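PDB 2Z1Q: acyl-CoA dehydrogenase from Thermus thermophilus, which probably catalyses the FAD-dependent oxidation of saturated acyl-CoA to 2,3-dehydroacyl-CoA, handing the electrons on to an acceptor. Local coordinates for residues Gly111-Ile116 with Glu141-Tyr146. Sequence-based numbering, arbitrary orientation.
With FAD (flavin-adenine dinucleotide), chain D.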
loop_
_atom_site.group_PDB
_atom_site.type_symbol
_atom_site.label_atom_id
_atom_site.label_comp_id
_atom_site.label_asym_id
_atom_site.label_seq_id
_atom_site.Cartn_x
_atom_site.Cartn_y
_atom_site.Cartn_z
ATOM N N GLY B 111 -15.112 -7.844 17.080
ATOM C CA GLY B 111 -14.136 -7.042 17.799
ATOM C C GLY B 111 -14.705 -5.859 18.558
ATOM O O GLY B 111 -14.386 -5.653 19.730
ATOM N N ALA B 112 -15.549 -5.067 17.910
ATOM C CA ALA B 112 -16.112 -3.908 18.581
ATOM C C ALA B 112 -16.951 -4.365 19.786
ATOM O O ALA B 112 -16.865 -3.806 20.872
ATOM C CB ALA B 112 -16.949 -3.099 17.607
ATOM N N HIS B 113 -17.750 -5.400 19.586
ATOM C CA HIS B 113 -18.583 -5.936 20.661
ATOM C C HIS B 113 -17.752 -6.408 21.884
ATOM O O HIS B 113 -17.874 -5.843 22.967
ATOM C CB HIS B 113 -19.417 -7.082 20.108
ATOM C CG HIS B 113 -20.313 -7.720 21.120
ATOM N ND1 HIS B 113 -21.418 -7.081 21.650
ATOM C CD2 HIS B 113 -20.275 -8.949 21.691
ATOM C CE1 HIS B 113 -22.017 -7.893 22.503
ATOM N NE2 HIS B 113 -21.347 -9.028 22.546
ATOM N N THR B 114 -16.896 -7.415 21.693
ATOM C CA THR B 114 -16.079 -7.958 22.797
ATOM C C THR B 114 -15.079 -7.000 23.458
ATOM O O THR B 114 -14.746 -7.170 24.642
ATOM C CB THR B 114 -15.280 -9.221 22.350
ATOM O OG1 THR B 114 -14.314 -8.859 21.359
ATOM C CG2 THR B 114 -16.218 -10.276 21.771
ATOM N N SER B 115 -14.597 -5.996 22.729
ATOM C CA SER B 115 -13.638 -5.079 23.323
ATOM C C SER B 115 -14.279 -3.777 23.801
ATOM O O SER B 115 -14.751 -3.693 24.931
ATOM C CB SER B 115 -12.488 -4.796 22.345
ATOM O OG SER B 115 -12.936 -4.119 21.183
ATOM N N ILE B 116 -14.312 -2.760 22.952
ATOM C CA ILE B 116 -14.903 -1.491 23.356
ATOM C C ILE B 116 -16.364 -1.589 23.803
ATOM O O ILE B 116 -16.828 -0.783 24.598
ATOM C CB ILE B 116 -14.787 -0.463 22.226
ATOM C CG1 ILE B 116 -15.320 -1.065 20.919
ATOM C CG2 ILE B 116 -13.337 -0.024 22.094
ATOM C CD1 ILE B 116 -15.243 -0.129 19.713
ATOM N N GLU B 141 -27.236 -12.091 23.000
ATOM C CA GLU B 141 -28.622 -11.668 22.902
ATOM C C GLU B 141 -28.610 -10.168 22.633
ATOM O O GLU B 141 -29.432 -9.643 21.882
ATOM C CB GLU B 141 -29.362 -11.993 24.200
ATOM C CG GLU B 141 -30.690 -11.266 24.345
ATOM C CD GLU B 141 -31.579 -11.878 25.409
ATOM O OE1 GLU B 141 -31.090 -12.119 26.538
ATOM O OE2 GLU B 141 -32.770 -12.110 25.117
ATOM N N TRP B 142 -27.645 -9.488 23.238
ATOM C CA TRP B 142 -27.498 -8.054 23.066
ATOM C C TRP B 142 -26.132 -7.690 22.483
ATOM O O TRP B 142 -25.093 -8.164 22.960
ATOM C CB TRP B 142 -27.723 -7.376 24.405
ATOM C CG TRP B 142 -29.155 -7.041 24.645
ATOM C CD1 TRP B 142 -30.249 -7.684 24.138
ATOM C CD2 TRP B 142 -29.653 -5.958 25.426
ATOM N NE1 TRP B 142 -31.403 -7.063 24.555
ATOM C CE2 TRP B 142 -31.064 -5.999 25.349
ATOM C CE3 TRP B 142 -29.043 -4.948 26.185
ATOM C CZ2 TRP B 142 -31.873 -5.068 26.001
ATOM C CZ3 TRP B 142 -29.842 -4.025 26.829
ATOM C CH2 TRP B 142 -31.243 -4.089 26.734
ATOM N N ILE B 143 -26.136 -6.867 21.434
ATOM C CA ILE B 143 -24.906 -6.433 20.783
ATOM C C ILE B 143 -24.525 -5.060 21.313
ATOM O O ILE B 143 -25.378 -4.182 21.439
ATOM C CB ILE B 143 -25.087 -6.366 19.249
ATOM C CG1 ILE B 143 -25.485 -7.749 18.727
ATOM C CG2 ILE B 143 -23.791 -5.924 18.571
ATOM C CD1 ILE B 143 -25.820 -7.777 17.263
ATOM N N ALA B 144 -23.251 -4.857 21.622
ATOM C CA ALA B 144 -22.840 -3.572 22.164
ATOM C C ALA B 144 -22.085 -2.691 21.155
ATOM O O ALA B 144 -21.496 -3.190 20.201
ATOM C CB ALA B 144 -22.001 -3.793 23.435
ATOM N N ALA B 145 -22.142 -1.378 21.378
ATOM C CA ALA B 145 -21.468 -0.403 20.525
ATOM C C ALA B 145 -20.743 0.599 21.419
ATOM O O ALA B 145 -21.134 0.824 22.570
ATOM C CB ALA B 145 -22.474 0.318 19.633
ATOM N N TYR B 146 -19.702 1.213 20.870
ATOM C CA TYR B 146 -18.866 2.168 21.589
ATOM C C TYR B 146 -18.908 3.497 20.842
ATOM O O TYR B 146 -18.524 3.567 19.675
ATOM C CB TYR B 146 -17.439 1.625 21.597
ATOM C CG TYR B 146 -16.464 2.343 22.482
ATOM C CD1 TYR B 146 -16.516 2.211 23.863
ATOM C CD2 TYR B 146 -15.424 3.090 21.927
ATOM C CE1 TYR B 146 -15.544 2.800 24.680
ATOM C CE2 TYR B 146 -14.459 3.677 22.719
ATOM C CZ TYR B 146 -14.518 3.530 24.093
ATOM O OH TYR B 146 -13.544 4.111 24.869
HETATM P PA FAD D . -7.819 12.545 11.470
HETATM O O1A FAD D . -8.382 11.505 10.646
HETATM O O2A FAD D . -8.685 13.531 12.381
HETATM O O5B FAD D . -6.323 12.358 11.895
HETATM C C5B FAD D . -5.468 12.696 10.804
HETATM C C4B FAD D . -4.127 12.592 11.495
HETATM O O4B FAD D . -3.924 11.955 12.693
HETATM C C3B FAD D . -2.776 12.536 10.649
HETATM O O3B FAD D . -2.415 13.842 10.182
HETATM C C2B FAD D . -1.927 11.973 11.861
HETATM O O2B FAD D . -0.527 12.273 11.841
HETATM C C1B FAD D . -2.795 12.739 12.818
HETATM N N9A FAD D . -2.421 13.063 14.162
HETATM C C8A FAD D . -3.354 13.162 15.153
HETATM N N7A FAD D . -2.798 13.503 16.257
HETATM C C5A FAD D . -1.468 13.626 16.064
HETATM C C6A FAD D . -0.364 13.977 16.897
HETATM N N6A FAD D . -0.581 14.264 18.229
HETATM N N1A FAD D . 0.876 14.007 16.336
HETATM C C2A FAD D . 1.077 13.751 15.046
HETATM N N3A FAD D . 0.066 13.436 14.260
HETATM C C4A FAD D . -1.204 13.360 14.688
HETATM N N1 FAD D . -15.017 5.133 16.777
HETATM C C2 FAD D . -15.624 4.730 17.914
HETATM O O2 FAD D . -15.635 5.494 18.866
HETATM N N3 FAD D . -16.238 3.526 18.037
HETATM C C4 FAD D . -16.289 2.619 17.002
HETATM O O4 FAD D . -16.842 1.552 17.116
HETATM C C4X FAD D . -15.657 3.005 15.716
HETATM N N5 FAD D . -15.679 2.213 14.631
HETATM C C5X FAD D . -15.131 2.612 13.455
HETATM C C6 FAD D . -15.213 1.786 12.277
HETATM C C7 FAD D . -14.676 2.244 11.062
HETATM C C7M FAD D . -14.792 1.378 9.822
HETATM C C8 FAD D . -14.030 3.519 10.990
HETATM C C8M FAD D . -13.449 4.053 9.700
HETATM C C9 FAD D . -13.937 4.311 12.113
HETATM C C9A FAD D . -14.484 3.887 13.362
HETATM N N10 FAD D . -14.412 4.737 14.489
HETATM C C10 FAD D . -14.996 4.351 15.678
HETATM C "C1'" FAD D . -13.754 6.003 14.291
HETATM C "C2'" FAD D . -12.308 6.073 14.802
HETATM O "O2'" FAD D . -12.256 5.942 16.215
HETATM C "C3'" FAD D . -11.896 7.427 14.318
HETATM O "O3'" FAD D . -11.967 7.402 12.863
HETATM C "C4'" FAD D . -10.493 7.841 14.668
HETATM O "O4'" FAD D . -10.261 7.939 16.075
HETATM C "C5'" FAD D . -10.404 9.140 13.953
HETATM O "O5'" FAD D . -9.212 9.742 14.030
HETATM P P FAD D . -9.450 10.874 12.919
HETATM O O1P FAD D . -9.909 10.188 11.682
HETATM O O2P FAD D . -10.592 11.929 13.401
HETATM O O3P FAD D . -7.965 11.529 12.738
#
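His113 ND1 takes the backbone N-H of Ala144 at 2.9 Å in a nearly straight bond (166° at the hydrogen), with the amide nitrogen almost in the imidazole plane. CG stands anti to the backbone N (chi1 180°), which carries the ring out from the helix to the backbone of Ala144. Since ND1 accepts here and NE2 bonds to Leu137 O, the ring is fixed in rotation and its proton probably sits on NE2. This pins helix 106-117 of the N-terminal helical domain to strand 144-147, the first strand of the middle beta domain, in the acyl-CoA dehydrogenase fold. Further along, Ile116 meets Tyr146: its CB lies over one face of the phenol ring, 3.6 Å from the centroid in a CH-pi contact, while CG2 reaches the CD2-CE2 side. Ile116 CD1 packs on Tyr146 CB at 3.4 Å and also comes 3.5 Å from FAD O4. Were the ring of Tyr146 cut back to an alanine, Ile116 CB and CG2 would probably lose the aromatic face they lie over, opening a gap beside the helix. Tyr146 O accepts from the flavin N3 at 2.8 Å. Val259 of helix 252-288 touches both Ile116 and Tyr146.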